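Local atomic coordinates of amphinase-2 (Rana pipiens, PDB entry 2P7S), a protein that cleaves RNA as a cytotoxic endonuclease of the pancreatic ribonuclease family, acting on poly(U), poly(C) and ribosomal RNA. Residues A[8-13]-A[35-40]; A[68-73]-A[93-98]. All coordinates share one frame; numbering follows the deposited sequence.

Contact 1. Residues A[8-13]-A[35-40]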
# COMPACT_ATOMS: atom_id res chain seq x y z
N TRP A 8 -8.96 8.20 0.29
CA TRP A 8 -8.48 7.49 -0.90
C TRP A 8 -7.17 8.10 -1.37
O TRP A 8 -6.21 7.39 -1.66
CB TRP A 8 -9.52 7.59 -2.02
CG TRP A 8 -9.09 7.11 -3.40
CD1 TRP A 8 -9.34 7.73 -4.59
CD2 TRP A 8 -8.43 5.87 -3.74
NE1 TRP A 8 -8.89 6.97 -5.64
CE2 TRP A 8 -8.33 5.82 -5.15
CE3 TRP A 8 -7.92 4.80 -2.98
CZ2 TRP A 8 -7.73 4.74 -5.82
CZ3 TRP A 8 -7.33 3.73 -3.66
CH2 TRP A 8 -7.24 3.71 -5.06
N GLU A 9 -7.13 9.43 -1.44
CA GLU A 9 -5.92 10.12 -1.89
C GLU A 9 -4.74 9.77 -0.99
O GLU A 9 -3.63 9.53 -1.47
CB GLU A 9 -6.13 11.64 -1.90
CG GLU A 9 -7.09 12.15 -2.97
CD GLU A 9 -6.63 11.85 -4.39
OE1 GLU A 9 -5.42 11.97 -4.65
OE2 GLU A 9 -7.48 11.51 -5.24
N LYS A 10 -4.98 9.73 0.31
CA LYS A 10 -3.92 9.40 1.26
C LYS A 10 -3.47 7.95 1.05
O LYS A 10 -2.28 7.65 1.12
CB LYS A 10 -4.41 9.59 2.70
CG LYS A 10 -3.32 9.40 3.74
CD LYS A 10 -3.89 9.47 5.14
CE LYS A 10 -2.82 9.24 6.19
NZ LYS A 10 -3.38 9.23 7.57
N PHE A 11 -4.43 7.05 0.81
CA PHE A 11 -4.11 5.64 0.58
C PHE A 11 -3.24 5.47 -0.66
O PHE A 11 -2.25 4.74 -0.63
CB PHE A 11 -5.39 4.81 0.41
CG PHE A 11 -5.13 3.35 0.17
CD1 PHE A 11 -5.21 2.43 1.21
CD2 PHE A 11 -4.81 2.89 -1.10
CE1 PHE A 11 -4.96 1.06 0.98
CE2 PHE A 11 -4.56 1.53 -1.34
CZ PHE A 11 -4.64 0.62 -0.29
N LYS A 12 -3.62 6.14 -1.76
CA LYS A 12 -2.86 6.05 -3.01
C LYS A 12 -1.43 6.54 -2.82
O LYS A 12 -0.47 5.92 -3.28
CB LYS A 12 -3.51 6.88 -4.12
CG LYS A 12 -4.76 6.27 -4.75
CD LYS A 12 -5.24 7.10 -5.94
CE LYS A 12 -5.74 8.47 -5.50
NZ LYS A 12 -6.15 9.32 -6.66
N THR A 13 -1.30 7.68 -2.14
CA THR A 13 -0.00 8.29 -1.90
C THR A 13 0.89 7.39 -1.05
O THR A 13 2.06 7.17 -1.38
CB THR A 13 -0.16 9.67 -1.18
OG1 THR A 13 -0.83 10.59 -2.06
CG2 THR A 13 1.20 10.24 -0.81
N TYR A 35 5.55 10.89 -0.42
CA TYR A 35 4.80 9.65 -0.26
C TYR A 35 4.64 9.19 1.18
O TYR A 35 4.25 8.05 1.43
CB TYR A 35 5.48 8.54 -1.08
CG TYR A 35 5.63 8.89 -2.55
CD1 TYR A 35 6.88 9.18 -3.10
CD2 TYR A 35 4.51 8.92 -3.39
CE1 TYR A 35 7.01 9.49 -4.44
CE2 TYR A 35 4.64 9.23 -4.74
CZ TYR A 35 5.89 9.52 -5.26
OH TYR A 35 6.01 9.81 -6.60
N THR A 36 4.91 10.07 2.13
CA THR A 36 4.81 9.70 3.53
C THR A 36 3.89 10.59 4.35
O THR A 36 4.35 11.37 5.19
CB THR A 36 6.20 9.67 4.19
OG1 THR A 36 6.91 10.87 3.87
CG2 THR A 36 6.99 8.47 3.69
N PRO A 37 2.57 10.48 4.13
CA PRO A 37 1.52 11.25 4.81
C PRO A 37 1.60 11.15 6.33
O PRO A 37 1.42 12.14 7.04
CB PRO A 37 0.23 10.65 4.26
CG PRO A 37 0.61 10.22 2.89
CD PRO A 37 1.96 9.58 3.13
N ASP A 38 1.87 9.95 6.83
CA ASP A 38 1.95 9.75 8.28
C ASP A 38 3.34 10.02 8.84
O ASP A 38 3.61 9.73 10.01
CB ASP A 38 1.49 8.33 8.63
CG ASP A 38 0.02 8.09 8.31
OD1 ASP A 38 -0.83 8.87 8.78
OD2 ASP A 38 -0.28 7.12 7.58
N GLY A 39 4.22 10.59 8.02
CA GLY A 39 5.57 10.90 8.46
C GLY A 39 6.63 10.02 7.82
O GLY A 39 6.34 8.91 7.38
N GLN A 40 7.86 10.51 7.75
CA GLN A 40 8.96 9.75 7.16
C GLN A 40 9.64 8.84 8.18
O GLN A 40 9.49 9.01 9.39
CB GLN A 40 10.01 10.68 6.55
CG GLN A 40 9.57 11.43 5.30
CD GLN A 40 9.14 12.85 5.60
OE1 GLN A 40 9.95 13.67 6.05
NE2 GLN A 40 7.87 13.15 5.35
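The Y35 ring meets the helix by its edge: CD2 lies 3.6 Å from the carbonyl O of T13, which sits near the ring plane. A second flat group at the contact, the D38 carboxylate, is approached on the syn side of OD1 by K10 NZ, 2.8 Å away and 20° out of the carboxylate plane, a salt bridge. K10 gets there because CG stands anti to the backbone N (chi1 -174°) and the chain runs on fully extended, crossing D38 at about a right angle. On the way its CG passes P37 CB at 3.8 Å. The P37 ring lies against K10 and T13, three residues apart: its CG also touches T13 CG2 at 3.7 Å. T13 OG1 donates a hydrogen bond to E9 O at 3.1 Å; T13 N reaches that oxygen from the opposite face of its carbonyl plane. D38 OD2 has its own salt bridge to K14, and an alanine here would probably leave both lysines without their shared counter-charge. P37 and D38 are central in a type I turn, T36 to G39, between helix 26-29 and strand 45-49, bordering the exposed side of helix 6-15, whose W8 and F11 pack against helix 52-56 and strand 104-111.

Contact 2. Residues A[68-73]-A[93-98]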
# COMPACT_ATOMS: atom_id res chain seq x y z
N LYS A 68 -11.90 -5.86 3.13
CA LYS A 68 -12.15 -6.70 1.97
C LYS A 68 -10.86 -7.32 1.43
O LYS A 68 -9.82 -6.66 1.39
CB LYS A 68 -12.79 -5.87 0.84
CG LYS A 68 -14.19 -5.34 1.14
CD LYS A 68 -15.20 -6.47 1.23
CE LYS A 68 -16.62 -5.93 1.37
NZ LYS A 68 -17.63 -7.03 1.40
N SER A 69 -10.93 -8.59 1.03
CA SER A 69 -9.77 -9.28 0.46
C SER A 69 -9.85 -9.09 -1.05
O SER A 69 -10.93 -9.14 -1.62
CB SER A 69 -9.82 -10.79 0.77
OG SER A 69 -9.66 -11.06 2.15
N SER A 70 -8.70 -8.86 -1.69
CA SER A 70 -8.69 -8.69 -3.14
C SER A 70 -8.84 -10.07 -3.78
O SER A 70 -8.38 -11.06 -3.23
CB SER A 70 -7.39 -8.04 -3.60
OG SER A 70 -6.28 -8.87 -3.34
N THR A 71 -9.48 -10.12 -4.94
CA THR A 71 -9.67 -11.38 -5.63
C THR A 71 -8.51 -11.66 -6.56
O THR A 71 -8.33 -12.77 -7.05
CB THR A 71 -11.00 -11.39 -6.42
OG1 THR A 71 -11.07 -10.24 -7.27
CG2 THR A 71 -12.18 -11.37 -5.45
N GLN A 72 -7.70 -10.63 -6.80
CA GLN A 72 -6.53 -10.75 -7.66
C GLN A 72 -5.27 -10.52 -6.82
O GLN A 72 -5.34 -9.92 -5.75
CB GLN A 72 -6.61 -9.73 -8.79
CG GLN A 72 -6.85 -8.31 -8.32
CD GLN A 72 -6.92 -7.32 -9.47
OE1 GLN A 72 -6.02 -7.24 -10.30
NE2 GLN A 72 -8.00 -6.54 -9.51
N GLN A 73 -4.14 -11.01 -7.31
CA GLN A 73 -2.87 -10.85 -6.61
C GLN A 73 -2.12 -9.64 -7.17
O GLN A 73 -2.24 -9.34 -8.36
CB GLN A 73 -1.99 -12.09 -6.77
CG GLN A 73 -2.55 -13.39 -6.20
CD GLN A 73 -1.53 -14.53 -6.25
OE1 GLN A 73 -0.51 -14.49 -5.57
NE2 GLN A 73 -1.81 -15.54 -7.07
N THR A 93 4.25 -11.59 -4.30
CA THR A 93 3.03 -11.44 -5.07
C THR A 93 2.03 -12.13 -4.17
O THR A 93 2.27 -13.24 -3.69
CB THR A 93 3.10 -12.17 -6.42
OG1 THR A 93 3.30 -13.57 -6.19
CG2 THR A 93 4.24 -11.63 -7.26
N ASN A 94 0.91 -11.47 -3.91
CA ASN A 94 -0.08 -12.04 -3.02
C ASN A 94 -1.33 -11.19 -3.09
O ASN A 94 -1.35 -10.16 -3.77
CB ASN A 94 0.47 -12.03 -1.59
CG ASN A 94 -0.21 -13.04 -0.69
OD1 ASN A 94 -1.29 -13.55 -1.00
ND2 ASN A 94 0.42 -13.33 0.44
N PHE A 95 -2.37 -11.62 -2.39
CA PHE A 95 -3.60 -10.86 -2.35
C PHE A 95 -3.34 -9.86 -1.23
O PHE A 95 -2.32 -9.96 -0.53
CB PHE A 95 -4.79 -11.74 -1.95
CG PHE A 95 -4.89 -13.03 -2.72
CD1 PHE A 95 -4.09 -14.12 -2.38
CD2 PHE A 95 -5.78 -13.15 -3.78
CE1 PHE A 95 -4.17 -15.31 -3.10
CE2 PHE A 95 -5.87 -14.34 -4.50
CZ PHE A 95 -5.07 -15.42 -4.16
N ILE A 96 -4.23 -8.90 -1.06
CA ILE A 96 -4.07 -7.93 -0.00
C ILE A 96 -5.39 -7.76 0.72
O ILE A 96 -6.46 -8.05 0.17
CB ILE A 96 -3.58 -6.55 -0.52
CG1 ILE A 96 -4.59 -5.97 -1.53
CG2 ILE A 96 -2.21 -6.71 -1.15
CD1 ILE A 96 -4.23 -4.57 -2.03
N CYS A 97 -5.31 -7.30 1.96
CA CYS A 97 -6.48 -7.07 2.78
C CYS A 97 -6.50 -5.59 3.09
O CYS A 97 -5.54 -5.05 3.66
CB CYS A 97 -6.39 -7.88 4.08
SG CYS A 97 -7.75 -7.49 5.23
N ILE A 98 -7.58 -4.92 2.71
CA ILE A 98 -7.71 -3.49 2.93
C ILE A 98 -9.04 -3.14 3.56
O ILE A 98 -9.97 -3.95 3.57
CB ILE A 98 -7.60 -2.70 1.59
CG1 ILE A 98 -8.77 -3.08 0.68
CG2 ILE A 98 -6.28 -3.00 0.90
CD1 ILE A 98 -8.79 -2.32 -0.64
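S70 OG is held by two backbone groups: it donates to Q72 O at 2.8 Å and accepts from I96 N at 3.1 Å, the latter with an N-H...O angle of 164°. Its first torsion, 64°, sets OG between the backbone N and the carbonyl carbon, from where it can reach both Q72 O in its own segment and I96 N across the contact. S70 N in turn donates to I96 O, 3.0 Å away, so backbone and side chain of one serine bind both polar backbone atoms of I96.

Toward K68 and I98 the pairing is regular. These two residues form an antiparallel hydrogen-bonded pair, with K68 N to I98 O at 2.8 Å and a return bond from I98 N to K68 O at 3.1 Å. S69 and C97 follow as a non-hydrogen-bonded pair, their side chains on the same face of the sheet, where C97 is joined to C114 by a disulfide and S69 OG is hydrogen-bonded to the backbone N of C114. This is the edge pairing of strand 65-69 with the long strand 86-101 in the curved sheet of the ribonuclease A fold, and those two bonds tie the C-terminal residue to both strands.

From the S70 N to I96 O bond onward to Q73, no further backbone hydrogen bond links the two segments, and side-chain contacts carry most of the meeting. Q73 CG sits over the centre of one face of the F95 ring, 3.8 Å from the centroid, a CH-pi contact. The Q73 amide plane is tilted only 17° from the ring plane. T71 O lies at the ring edge, in plane, while K113 makes a cation-pi contact with F95 and also donates to S70 O. Next to the ring, Q73 CA approaches N94 O at 3.3 Å in a CA-H...O contact.

How the contacts relate
The centres of contact 1 and contact 2 lie about 20 Å apart, on opposite sides of the chain's centre, yet segments 8-13 and 93-98 touch where F11 CZ on helix 6-15 packs 4.2 Å from I98 CG2 on strand 86-101. Both contacts flank the probable catalytic region, assigned by similarity. In contact 1 the D38 side chain is about 7 Å from that of H15, the likely proton acceptor, and about 5 Å from that of K42 in the substrate site. In contact 2 the I98 side chain is about 6 Å from that of H107, the likely proton donor, and the I96 side chain is about 6 Å from that of T46, another substrate-site residue.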